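Local atomic coordinates of metallo-beta-lactamase (Serratia marcescens, PDB entry 6K4X), a protein that hydrolyses the amide bond of beta-lactam antibiotics with the help of zinc ions, as a subclass B3 metallo-beta-lactamase. Residues A194-R197 / G198-A202; R127-A130 / D131-V135; A229-G232 / N233-V237; G59-L62 / S63-K66. One frame throughout, in Å; residues are numbered along the deposited sequence.

Contact 1: A194-R197 / G198-A202; sequences ASLR and GSFEA
Phe200 lays its ring over the carbonyl of Leu196, one helical turn earlier in helix 190-205. At CB the side chain passes near two backbone oxygens, Arg197 O and Leu196 O. A chi1 of -49° sets CG anti to its own carbonyl carbon and sends the ring back toward the start of the helix. CG and CD1 then close on the same oxygen, Phe200 CG lying 3.3 Å from Leu196 O, while CD2 on the other side leans on Arg197 CA. Further out CE1 and CE2 still border that carbonyl, and at the tip Phe200 CZ meets Leu196 CB at 3.8 Å. Leu196 O stands 3.2 Å above the ring plane, over its centre, with Arg197 N over the same face but nearer the rim. That oxygen also accepts Phe200 N at 2.9 Å, nearly straight along its C=O axis. Leu253 and Arg250 of helix 241-260 touch Phe200, and Leu253 also meets Leu196; Arg197 reaches the same helix through a salt bridge to Glu254. On another side of the helix Ser199 OG has both Ser195 O (3.1 Å) and Pro148 O within reach of its one proton, and which takes it is not settled. Leu196 O keeps its amide hydrogen bond while the ring lies over it, so the phenyl probably shields this backbone bond from water; the chemistry implies an apolar seam with helix 241-260, joined at its border by a charge pair.

Contact 2: R127-A130 / D131-V135; sequences RAVA and DGELV. With SO4 (sulfate ion), chain F.
Ala130 and Glu133 close a type II beta turn in which Glu133 N donates to Ala130 O at 3.1 Å, and Gly132 takes the positive phi (85°) that the third position of such a turn calls for. Glu133 returns the bond with its side chain: Ala130 N gives its proton to Glu133 OE1 at 2.9 Å with an N-H...O angle of 168°, meeting the oxygen from above the carboxylate plane. The chain of Glu133 is fully stretched, CG anti to the backbone N (chi1 -180°), which carries the carboxylate back across Val129 at about a right angle. There Val129 CG1 rests 3.6 Å from Glu133 OE2, and OE1 lies close to Val129 CA. Deeper in, Val129 CG1 and Val135 CG2 barely meet, at 4.5 Å, with Leu93 of strand 91-95 touching both valines. Asp131 OD1 accepts Ala146 N of strand 140-146. At the far end Arg127 offers two guanidinium nitrogens to a sulfate, probably from the crystallisation liquor: NH1 reaches sulfate O4 at 2.8 Å and NH2 reaches sulfate O1 at 2.9 Å, with the sulfur in the guanidinium plane. Lys125 N also binds this anion. The turn carries the chain from edge strand 126-129 of one mixed sheet to edge strand 134-137 of the other, a link between the two beta-sheets of the alpha-beta/beta-alpha metallo-beta-lactamase fold.

Contact 3: A229-G232 / N233-V237; sequences AKEG and NSAYV
Ser234 reaches back to Glu231 across Gly232, which ends helix 221-231 at positive phi (77°) as the chain turns into the short 3-10 segment 233-236. Asn233 opens that segment, its CB leaving away from the helix end, and its ND2 bonds to Glu163 OE2. Ser234 comes next and makes the side-chain bond: in the conformer described, one of two modelled for Glu231, Ser234 OG donates to Glu231 OE1 at 2.6 Å, using the anti lone pair of the carboxylate. A chi1 of 54° tucks that OG between its backbone N and carbonyl carbon, facing the glutamate. In the same conformer Glu231 OE2 forms a salt bridge to Arg227. A water bridges the backbones, giving a proton to Glu231 O and taking one from Ser234 N, each at 3.1 Å. Ala235 follows, its amide bonding to Gly232 O at 3.0 Å, while Ala235 CB rests 3.7 Å from Glu231 CG of that conformer. Tyr236 N and Val237 N then bond back to Asn233 O and Ser234 O, and the tyrosine side chain touches Phe12 and Ile14 of strand 12-15. Helix 221-231, ended by its glycine, thus runs into a 3-10 turn that leads toward helix 241-260.

Contact 4: G59-L62 / S63-K66; sequences GFKL and SDVK
Lys61 and Asp64 slant across each other, the lysine's aliphatic stem passing the carboxylate rather than meeting it end on. Asp64 OD2 lies 3.8 Å from Lys61 CB and also approaches CD, whereas Lys61 NZ stays 4.0 Å from Asp64 OD1, too far for a salt bridge. The ammonium goes instead to Ser63: Lys61 NZ donates to Ser63 OG at 2.6 Å. Bends at chi3 (61°) and chi4 (-104°) of the lysine fold its tip over to that hydroxyl. Lys66 NZ curls back to Ser63 O at 2.9 Å, lying in the carbonyl plane. Two ammonium groups thus reach one serine, one at OG and one at the backbone O, and the nearby aspartate probably eases their charge. A water joins the opening residues to Asp64, accepting from Lys61 N and donating to Asp64 OD2 at 2.7 Å; it sits at the edge of the Phe60 ring, in its plane. The backbone turns tightly here, Asp64 N bonding to Lys61 O and Val65 N to Leu62 O at 3.0 Å. Leu62 packs between helices 47-57 and 81-88, and Val65 against Leu30 and Leu39. After the Schellman motif at Gly59 that ends helix 47-57, this 3-10 turn leads into strand 65-69, the helix-to-strand passage of a beta-alpha-beta crossover from strand 37-40.

How the contacts relate
Contact 1 comes nearest the active site: the side chain of Leu196 lies about 5 Å from that of the zinc ligand His150, about 10 Å from a zinc ion and about 9 Å from the bound inhibitor 4-amino-2-sulfanylbenzoic acid. Contact 2 is next, with the side chain of Val129 about 12 Å from that of His72. Contacts 3 and 4 lie away from the zinc site and the inhibitor pocket. Contacts 2 and 4 reach the same seven-stranded sheet, their nearest atoms about 8 Å apart; the nearest atoms of contacts 1 and 2 are about 7 Å apart. Contacts 1 and 4, with centres 35 Å apart, fall on opposite sides of the chain's centre.

Contact 1: A194-R197 / G198-A202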
ATOM      1  N   ALA A 194       7.622   3.600 -19.137  1.00  6.47           N
ATOM      2  CA  ALA A 194       6.446   4.403 -19.386  1.00  6.34           C
ATOM      3  C   ALA A 194       5.448   4.258 -18.237  1.00  6.72           C
ATOM      4  O   ALA A 194       4.761   5.229 -17.876  1.00  7.87           O
ATOM      5  CB  ALA A 194       5.847   4.034 -20.719  1.00  7.02           C
ATOM      6  N   SER A 195       5.312   3.049 -17.699  1.00  6.76           N
ATOM      7  CA  SER A 195       4.360   2.823 -16.605  1.00  7.10           C
ATOM      8  C   SER A 195       4.763   3.622 -15.366  1.00  6.84           C
ATOM      9  O   SER A 195       3.925   4.298 -14.757  1.00  7.14           O
ATOM     10  CB  SER A 195       4.277   1.372 -16.274  1.00  8.63           C
ATOM     11  OG  SER A 195       3.544   0.665 -17.250  1.00 11.51           O
ATOM     12  N   LEU A 196       6.039   3.565 -15.027  1.00  6.48           N
ATOM     13  CA  LEU A 196       6.536   4.321 -13.886  1.00  6.29           C
ATOM     14  C   LEU A 196       6.240   5.810 -14.093  1.00  6.54           C
ATOM     15  O   LEU A 196       5.759   6.508 -13.197  1.00  6.99           O
ATOM     16  CB  LEU A 196       8.044   4.114 -13.728  1.00  6.51           C
ATOM     17  CG  LEU A 196       8.471   2.829 -13.008  1.00  6.83           C
ATOM     18  CD1 LEU A 196       9.955   2.617 -13.176  1.00  8.17           C
ATOM     19  CD2 LEU A 196       8.080   2.833 -11.537  1.00  7.70           C
ATOM     20  N   ARG A 197       6.550   6.325 -15.291  1.00  6.69           N
ATOM     21  CA  ARG A 197       6.375   7.758 -15.537  1.00  7.09           C
ATOM     22  C   ARG A 197       4.905   8.140 -15.467  1.00  7.06           C
ATOM     23  O   ARG A 197       4.571   9.204 -14.915  1.00  7.84           O
ATOM     24  CB  ARG A 197       7.002   8.158 -16.868  1.00  7.33           C
ATOM     25  CG  ARG A 197       8.516   8.155 -16.789  1.00  7.70           C
ATOM     26  CD  ARG A 197       9.140   8.435 -18.131  1.00  8.52           C
ATOM     27  NE  ARG A 197      10.567   8.618 -17.966  1.00  8.88           N
ATOM     28  CZ  ARG A 197      11.467   8.602 -18.947  1.00 10.12           C
ATOM     29  NH1 ARG A 197      12.737   8.863 -18.661  1.00 12.22           N
ATOM     30  NH2 ARG A 197      11.094   8.328 -20.186  1.00 11.03           N
ATOM     31  N   GLY A 198       4.020   7.311 -16.011  1.00  7.36           N
ATOM     32  CA  GLY A 198       2.598   7.585 -15.884  1.00  7.54           C
ATOM     33  C   GLY A 198       2.153   7.590 -14.425  1.00  7.07           C
ATOM     34  O   GLY A 198       1.284   8.366 -14.029  1.00  8.01           O
ATOM     35  N   SER A 199       2.743   6.715 -13.609  1.00  6.51           N
ATOM     36  CA  SER A 199       2.401   6.637 -12.199  1.00  6.23           C
ATOM     37  C   SER A 199       2.880   7.867 -11.421  1.00  6.42           C
ATOM     38  O   SER A 199       2.148   8.351 -10.563  1.00  7.26           O
ATOM     39  CB  SER A 199       2.904   5.358 -11.610  1.00  6.70           C
ATOM     40  OG  SER A 199       2.210   4.290 -12.197  1.00  7.25           O
ATOM     41  N   PHE A 200       4.080   8.356 -11.704  1.00  7.02           N
ATOM     42  CA  PHE A 200       4.502   9.579 -11.056  1.00  6.71           C
ATOM     43  C   PHE A 200       3.499  10.702 -11.350  1.00  7.38           C
ATOM     44  O   PHE A 200       3.133  11.468 -10.442  1.00  8.06           O
ATOM     45  CB  PHE A 200       5.891  10.036 -11.503  1.00  7.67           C
ATOM     46  CG  PHE A 200       6.991   9.006 -11.487  1.00  6.89           C
ATOM     47  CD1 PHE A 200       7.076   7.994 -10.540  1.00  7.09           C
ATOM     48  CD2 PHE A 200       7.960   9.051 -12.471  1.00  7.03           C
ATOM     49  CE1 PHE A 200       8.094   7.053 -10.586  1.00  7.08           C
ATOM     50  CE2 PHE A 200       8.981   8.116 -12.513  1.00  6.86           C
ATOM     51  CZ  PHE A 200       9.045   7.119 -11.578  1.00  6.54           C
ATOM     52  N   GLU A 201       3.062  10.794 -12.602  1.00  8.11           N
ATOM     53  CA  GLU A 201       2.123  11.842 -13.006  0.50  9.23           C
ATOM     54  C   GLU A 201       0.781  11.654 -12.289  1.00  8.59           C
ATOM     55  O   GLU A 201       0.192  12.630 -11.792  1.00  9.51           O
ATOM     56  CB  GLU A 201       1.947  11.837 -14.519  0.50 10.89           C
ATOM     57  CG  GLU A 201       3.166  12.338 -15.270  0.50 14.47           C
ATOM     58  CD  GLU A 201       2.873  12.765 -16.697  0.50 17.71           C
ATOM     59  OE1 GLU A 201       3.791  13.289 -17.361  0.50 21.23           O
ATOM     60  OE2 GLU A 201       1.729  12.574 -17.140  0.50 19.22           O
ATOM     61  N   ALA A 202       0.293  10.418 -12.216  1.00  7.30           N
ATOM     62  CA  ALA A 202      -0.989  10.195 -11.570  1.00  8.04           C
ATOM     63  C   ALA A 202      -0.902  10.564 -10.085  1.00  8.40           C
ATOM     64  O   ALA A 202      -1.809  11.192  -9.518  1.00  8.67           O
ATOM     65  CB  ALA A 202      -1.430   8.769 -11.752  1.00  8.31           C
TER

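Contact 2: R127-A130 / D131-V135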
ATOM      1  N   ARG A 127      -9.568 -11.055  -6.407  1.00  6.91           N
ATOM      2  CA  ARG A 127     -10.332 -10.512  -7.521  1.00  7.10           C
ATOM      3  C   ARG A 127      -9.675  -9.233  -8.032  1.00  6.34           C
ATOM      4  O   ARG A 127      -9.054  -8.512  -7.268  1.00  7.89           O
ATOM      5  CB  ARG A 127     -11.754 -10.177  -7.064  1.00  7.19           C
ATOM      6  CG  ARG A 127     -12.460 -11.277  -6.286  1.00  9.83           C
ATOM      7  CD  ARG A 127     -12.913 -12.402  -7.188  1.00  9.66           C
ATOM      8  NE  ARG A 127     -13.584 -13.483  -6.444  1.00 11.31           N
ATOM      9  CZ  ARG A 127     -13.021 -14.634  -6.073  1.00 10.80           C
ATOM     10  NH1 ARG A 127     -13.719 -15.536  -5.389  1.00 12.18           N
ATOM     11  NH2 ARG A 127     -11.787 -14.895  -6.439  1.00 10.79           N
ATOM     12  N   ALA A 128      -9.854  -8.933  -9.315  1.00  6.35           N
ATOM     13  CA  ALA A 128      -9.291  -7.746  -9.932  1.00  6.79           C
ATOM     14  C   ALA A 128     -10.216  -6.539  -9.772  1.00  6.52           C
ATOM     15  O   ALA A 128     -11.438  -6.646  -9.844  1.00  8.01           O
ATOM     16  CB  ALA A 128      -9.053  -7.987 -11.407  1.00  7.27           C
ATOM     17  N   VAL A 129      -9.596  -5.365  -9.665  1.00  7.20           N
ATOM     18  CA  VAL A 129     -10.249  -4.076  -9.811  1.00  7.12           C
ATOM     19  C   VAL A 129      -9.543  -3.279 -10.909  1.00  7.27           C
ATOM     20  O   VAL A 129      -8.345  -3.459 -11.144  1.00  8.45           O
ATOM     21  CB  VAL A 129     -10.231  -3.271  -8.506  1.00  8.42           C
ATOM     22  CG1 VAL A 129     -11.022  -3.975  -7.432  1.00  8.54           C
ATOM     23  CG2 VAL A 129      -8.830  -2.951  -8.030  1.00  9.52           C
ATOM     24  N   ALA A 130     -10.288  -2.363 -11.535  1.00  7.55           N
ATOM     25  CA  ALA A 130      -9.791  -1.524 -12.609  1.00  8.12           C
ATOM     26  C   ALA A 130      -9.389  -0.150 -12.079  1.00  8.05           C
ATOM     27  O   ALA A 130      -9.833   0.301 -11.024  1.00  8.15           O
ATOM     28  CB  ALA A 130     -10.849  -1.366 -13.674  1.00  9.05           C
ATOM     29  N   ASP A 131      -8.590   0.551 -12.881  1.00  7.94           N
ATOM     30  CA  ASP A 131      -8.276   1.938 -12.617  1.00  7.99           C
ATOM     31  C   ASP A 131      -9.568   2.733 -12.445  1.00  8.36           C
ATOM     32  O   ASP A 131     -10.477   2.640 -13.289  1.00  8.92           O
ATOM     33  CB  ASP A 131      -7.446   2.511 -13.762  1.00  9.14           C
ATOM     34  CG  ASP A 131      -6.922   3.906 -13.494  1.00 10.89           C
ATOM     35  OD1 ASP A 131      -6.527   4.243 -12.358  1.00  8.85           O
ATOM     36  OD2 ASP A 131      -6.812   4.650 -14.485  1.00 16.76           O
ATOM     37  N   GLY A 132      -9.638   3.534 -11.382  1.00  7.99           N
ATOM     38  CA  GLY A 132     -10.771   4.402 -11.130  1.00  8.80           C
ATOM     39  C   GLY A 132     -11.931   3.736 -10.406  1.00  8.13           C
ATOM     40  O   GLY A 132     -12.898   4.388 -10.055  1.00  9.49           O
ATOM     41  N   GLU A 133     -11.861   2.421 -10.172  1.00  7.93           N
ATOM     42  CA  GLU A 133     -13.000   1.682  -9.636  1.00  8.22           C
ATOM     43  C   GLU A 133     -13.198   1.976  -8.149  1.00  7.41           C
ATOM     44  O   GLU A 133     -12.236   2.116  -7.393  1.00  8.66           O
ATOM     45  CB  GLU A 133     -12.768   0.195  -9.859  1.00  8.21           C
ATOM     46  CG  GLU A 133     -13.886  -0.691  -9.354  1.00  9.01           C
ATOM     47  CD  GLU A 133     -13.723  -2.138  -9.760  1.00  7.88           C
ATOM     48  OE1 GLU A 133     -13.115  -2.400 -10.805  1.00  9.46           O
ATOM     49  OE2 GLU A 133     -14.172  -3.011  -9.003  1.00  9.81           O
ATOM     50  N   LEU A 134     -14.463   2.068  -7.737  1.00  7.71           N
ATOM     51  CA  LEU A 134     -14.820   2.250  -6.341  1.00  8.52           C
ATOM     52  C   LEU A 134     -15.096   0.911  -5.661  1.00  8.00           C
ATOM     53  O   LEU A 134     -15.846   0.052  -6.189  1.00  9.60           O
ATOM     54  CB  LEU A 134     -16.090   3.103  -6.268  1.00 11.05           C
ATOM     55  CG  LEU A 134     -15.874   4.604  -6.388  1.00 14.11           C
ATOM     56  CD1 LEU A 134     -17.202   5.336  -6.276  1.00 18.65           C
ATOM     57  CD2 LEU A 134     -14.900   5.114  -5.333  1.00 17.56           C
ATOM     58  N   VAL A 135     -14.529   0.745  -4.472  1.00  7.77           N
ATOM     59  CA  VAL A 135     -14.805  -0.358  -3.573  1.00  8.70           C
ATOM     60  C   VAL A 135     -15.680   0.195  -2.455  1.00  8.35           C
ATOM     61  O   VAL A 135     -15.272   1.133  -1.767  1.00  8.78           O
ATOM     62  CB  VAL A 135     -13.513  -0.970  -3.012  1.00  9.59           C
ATOM     63  CG1 VAL A 135     -13.802  -2.093  -2.024  1.00  9.46           C
ATOM     64  CG2 VAL A 135     -12.614  -1.445  -4.135  1.00  9.71           C
TER
HETATM   65  S   SO4 F 305     -11.334 -18.468  -5.037  1.00 15.16           S
HETATM   66  O1  SO4 F 305     -10.743 -17.617  -6.051  1.00 17.03           O
HETATM   67  O2  SO4 F 305     -11.501 -19.773  -5.764  1.00 14.69           O
HETATM   68  O3  SO4 F 305     -10.532 -18.700  -3.797  1.00 15.88           O
HETATM   69  O4  SO4 F 305     -12.620 -17.968  -4.555  1.00 17.38           O

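Contact 3: A229-G232 / N233-V237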
ATOM      1  N   ALA A 229       2.374  13.698  18.875  1.00 10.22           N
ATOM      2  CA  ALA A 229       2.231  13.592  20.325  1.00 12.01           C
ATOM      3  C   ALA A 229       1.894  14.961  20.918  1.00 12.08           C
ATOM      4  O   ALA A 229       1.109  15.029  21.872  1.00 15.30           O
ATOM      5  CB  ALA A 229       3.470  13.030  20.953  1.00 13.84           C
ATOM      6  N   LYS A 230       2.471  16.045  20.387  1.00 11.79           N
ATOM      7  CA  LYS A 230       2.086  17.380  20.854  1.00 14.11           C
ATOM      8  C   LYS A 230       1.181  18.083  19.847  1.00 12.95           C
ATOM      9  O   LYS A 230       0.273  18.758  20.285  1.00 14.37           O
ATOM     10  CB  LYS A 230       3.290  18.235  21.244  1.00 18.48           C
ATOM     11  CG  LYS A 230       3.901  17.843  22.581  1.00 22.63           C
ATOM     12  CD  LYS A 230       5.172  18.567  22.921  1.00 27.03           C
ATOM     13  CE  LYS A 230       5.736  18.122  24.254  1.00 28.37           C
ATOM     14  NZ  LYS A 230       6.625  19.150  24.840  1.00 32.76           N
ATOM     15  N   GLU A 231       1.402  17.949  18.530  1.00 11.02           N
ATOM     16  CA  GLU A 231       0.625  18.826  17.673  0.50 13.17           C
ATOM     17  C   GLU A 231      -0.727  18.190  17.295  1.00  9.94           C
ATOM     18  O   GLU A 231      -1.580  18.876  16.717  1.00 12.24           O
ATOM     19  CB  GLU A 231       1.463  19.293  16.484  0.50 15.36           C
ATOM     20  CG  GLU A 231       1.120  18.620  15.181  0.50 15.50           C
ATOM     21  CD  GLU A 231       1.473  19.474  13.978  0.50 15.39           C
ATOM     22  OE1 GLU A 231       0.536  20.005  13.338  0.50 11.46           O
ATOM     23  OE2 GLU A 231       2.688  19.634  13.719  0.50 19.66           O
ATOM     24  N   GLY A 232      -0.968  16.921  17.680  1.00 10.66           N
ATOM     25  CA  GLY A 232      -2.190  16.204  17.241  1.00 11.27           C
ATOM     26  C   GLY A 232      -2.077  15.724  15.798  1.00 11.54           C
ATOM     27  O   GLY A 232      -1.000  15.775  15.187  1.00 10.66           O
ATOM     28  N   ASN A 233      -3.187  15.219  15.238  1.00 10.82           N
ATOM     29  CA  ASN A 233      -3.093  14.430  13.996  1.00 11.00           C
ATOM     30  C   ASN A 233      -2.940  15.328  12.769  1.00 11.51           C
ATOM     31  O   ASN A 233      -2.671  14.822  11.680  1.00 11.93           O
ATOM     32  CB  ASN A 233      -4.239  13.424  13.837  1.00 11.77           C
ATOM     33  CG  ASN A 233      -5.628  14.010  13.675  1.00 12.12           C
ATOM     34  OD1 ASN A 233      -5.807  15.167  13.297  1.00 13.51           O
ATOM     35  ND2 ASN A 233      -6.637  13.191  13.947  1.00 13.61           N
ATOM     36  N   SER A 234      -2.928  16.644  12.937  1.00 10.87           N
ATOM     37  CA  SER A 234      -2.462  17.500  11.886  1.00 10.84           C
ATOM     38  C   SER A 234      -1.012  17.158  11.490  1.00  8.41           C
ATOM     39  O   SER A 234      -0.618  17.518  10.405  1.00  9.40           O
ATOM     40  CB  SER A 234      -2.562  18.940  12.288  1.00 11.74           C
ATOM     41  OG  SER A 234      -1.896  19.188  13.513  1.00 12.40           O
ATOM     42  N   ALA A 235      -0.245  16.525  12.380  1.00  8.25           N
ATOM     43  CA  ALA A 235       1.144  16.162  12.013  1.00  8.00           C
ATOM     44  C   ALA A 235       1.177  15.214  10.809  1.00  7.85           C
ATOM     45  O   ALA A 235       2.234  15.148  10.138  1.00  7.95           O
ATOM     46  CB  ALA A 235       1.844  15.550  13.170  1.00  8.77           C
ATOM     47  N   TYR A 236       0.088  14.453  10.558  1.00  7.68           N
ATOM     48  CA  TYR A 236       0.051  13.517   9.434  1.00  7.13           C
ATOM     49  C   TYR A 236      -0.357  14.206   8.139  1.00  8.19           C
ATOM     50  O   TYR A 236      -0.206  13.594   7.069  1.00  8.33           O
ATOM     51  CB  TYR A 236      -0.868  12.326   9.703  1.00  8.64           C
ATOM     52  CG  TYR A 236      -0.496  11.567  10.942  1.00  7.68           C
ATOM     53  CD1 TYR A 236       0.664  10.815  10.990  1.00  8.32           C
ATOM     54  CD2 TYR A 236      -1.306  11.590  12.057  1.00  8.73           C
ATOM     55  CE1 TYR A 236       1.023  10.119  12.126  1.00  9.04           C
ATOM     56  CE2 TYR A 236      -0.948  10.921  13.199  1.00  9.12           C
ATOM     57  CZ  TYR A 236       0.205  10.176  13.236  1.00  9.64           C
ATOM     58  OH  TYR A 236       0.544   9.498  14.364  1.00 11.97           O
ATOM     59  N   VAL A 237      -0.888  15.425   8.244  1.00  7.42           N
ATOM     60  CA  VAL A 237      -1.445  16.143   7.162  1.00  8.54           C
ATOM     61  C   VAL A 237      -0.331  16.907   6.470  1.00  8.35           C
ATOM     62  O   VAL A 237       0.407  17.662   7.106  1.00 10.27           O
ATOM     63  CB  VAL A 237      -2.558  17.089   7.643  1.00  8.83           C
ATOM     64  CG1 VAL A 237      -3.034  18.002   6.533  1.00 10.83           C
ATOM     65  CG2 VAL A 237      -3.718  16.317   8.239  1.00  9.18           C
TER
HETATM   66  O   HOH W   1      -4.195  18.473  15.029  1.00 17.53           O

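Contact 4: G59-L62 / S63-K66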
ATOM      1  N   GLY A  59      -9.991  -2.450  18.855  1.00  7.67           N
ATOM      2  CA  GLY A  59     -11.366  -2.725  19.276  1.00  8.02           C
ATOM      3  C   GLY A  59     -12.203  -3.431  18.239  1.00  8.28           C
ATOM      4  O   GLY A  59     -13.431  -3.471  18.413  1.00 10.81           O
ATOM      5  N   PHE A  60     -11.606  -3.898  17.143  1.00  7.83           N
ATOM      6  CA  PHE A  60     -12.366  -4.432  16.023  1.00  7.57           C
ATOM      7  C   PHE A  60     -12.247  -5.953  15.977  1.00  8.34           C
ATOM      8  O   PHE A  60     -11.264  -6.513  16.440  1.00 10.05           O
ATOM      9  CB  PHE A  60     -11.916  -3.763  14.724  1.00  8.29           C
ATOM     10  CG  PHE A  60     -12.103  -2.273  14.747  1.00  8.70           C
ATOM     11  CD1 PHE A  60     -13.366  -1.713  14.818  1.00  8.51           C
ATOM     12  CD2 PHE A  60     -11.016  -1.421  14.755  1.00  9.93           C
ATOM     13  CE1 PHE A  60     -13.537  -0.338  14.871  1.00  9.48           C
ATOM     14  CE2 PHE A  60     -11.185  -0.050  14.776  1.00  9.72           C
ATOM     15  CZ  PHE A  60     -12.445   0.488  14.867  1.00 10.09           C
ATOM     16  N   LYS A  61     -13.208  -6.585  15.300  1.00  7.69           N
ATOM     17  CA  LYS A  61     -13.208  -8.021  15.086  1.00  8.50           C
ATOM     18  C   LYS A  61     -12.699  -8.357  13.690  1.00  7.79           C
ATOM     19  O   LYS A  61     -13.089  -7.728  12.704  1.00  8.07           O
ATOM     20  CB  LYS A  61     -14.629  -8.566  15.179  1.00  9.57           C
ATOM     21  CG  LYS A  61     -15.290  -8.388  16.537  1.00 13.82           C
ATOM     22  CD  LYS A  61     -16.754  -8.806  16.558  1.00 18.85           C
ATOM     23  CE  LYS A  61     -16.961 -10.266  16.223  1.00 25.03           C
ATOM     24  NZ  LYS A  61     -17.472 -10.437  14.841  1.00 34.15           N
ATOM     25  N   LEU A  62     -11.851  -9.376  13.612  1.00  7.91           N
ATOM     26  CA  LEU A  62     -11.305  -9.804  12.326  1.00  7.83           C
ATOM     27  C   LEU A  62     -12.445 -10.210  11.383  1.00  7.61           C
ATOM     28  O   LEU A  62     -12.393  -9.956  10.185  1.00  7.56           O
ATOM     29  CB  LEU A  62     -10.333 -10.967  12.533  1.00  8.57           C
ATOM     30  CG  LEU A  62      -9.085 -10.646  13.350  1.00 10.35           C
ATOM     31  CD1 LEU A  62      -8.108 -11.808  13.298  1.00 13.06           C
ATOM     32  CD2 LEU A  62      -8.420  -9.371  12.883  1.00 12.25           C
ATOM     33  N   SER A  63     -13.502 -10.832  11.912  1.00  7.73           N
ATOM     34  CA  SER A  63     -14.584 -11.324  11.075  1.00  8.50           C
ATOM     35  C   SER A  63     -15.354 -10.177  10.409  1.00  7.61           C
ATOM     36  O   SER A  63     -16.077 -10.409   9.459  1.00  8.64           O
ATOM     37  CB  SER A  63     -15.524 -12.206  11.863  1.00 10.66           C
ATOM     38  OG  SER A  63     -16.110 -11.493  12.909  1.00 12.05           O
ATOM     39  N   ASP A  64     -15.175  -8.960  10.917  1.00  6.72           N
ATOM     40  CA  ASP A  64     -15.822  -7.790  10.331  1.00  6.66           C
ATOM     41  C   ASP A  64     -14.994  -7.136   9.219  1.00  6.38           C
ATOM     42  O   ASP A  64     -15.477  -6.219   8.579  1.00  6.31           O
ATOM     43  CB  ASP A  64     -16.141  -6.760  11.400  1.00  7.28           C
ATOM     44  CG  ASP A  64     -17.350  -7.144  12.232  1.00  8.63           C
ATOM     45  OD1 ASP A  64     -18.189  -7.937  11.753  1.00  8.95           O
ATOM     46  OD2 ASP A  64     -17.408  -6.663  13.382  1.00  9.84           O
ATOM     47  N   VAL A  65     -13.782  -7.631   8.961  1.00  6.17           N
ATOM     48  CA  VAL A  65     -12.985  -7.146   7.829  1.00  6.78           C
ATOM     49  C   VAL A  65     -13.488  -7.836   6.559  1.00  6.28           C
ATOM     50  O   VAL A  65     -13.408  -9.065   6.441  1.00  7.31           O
ATOM     51  CB  VAL A  65     -11.494  -7.438   8.035  1.00  7.20           C
ATOM     52  CG1 VAL A  65     -10.691  -6.980   6.828  1.00  8.08           C
ATOM     53  CG2 VAL A  65     -10.952  -6.814   9.317  1.00  7.67           C
ATOM     54  N   LYS A  66     -14.029  -7.055   5.627  1.00  6.49           N
ATOM     55  CA  LYS A  66     -14.727  -7.620   4.479  1.00  6.74           C
ATOM     56  C   LYS A  66     -13.892  -7.617   3.201  1.00  6.63           C
ATOM     57  O   LYS A  66     -14.125  -8.462   2.336  1.00  7.34           O
ATOM     58  CB  LYS A  66     -16.038  -6.872   4.239  1.00  6.83           C
ATOM     59  CG  LYS A  66     -16.984  -6.893   5.429  1.00  7.27           C
ATOM     60  CD  LYS A  66     -17.207  -8.246   6.055  1.00  7.71           C
ATOM     61  CE  LYS A  66     -18.177  -8.186   7.217  1.00  8.27           C
ATOM     62  NZ  LYS A  66     -18.349  -9.489   7.881  1.00  9.09           N
TER
HETATM   63  O   HOH W   2     -15.506  -5.035  14.397  1.00  7.99           O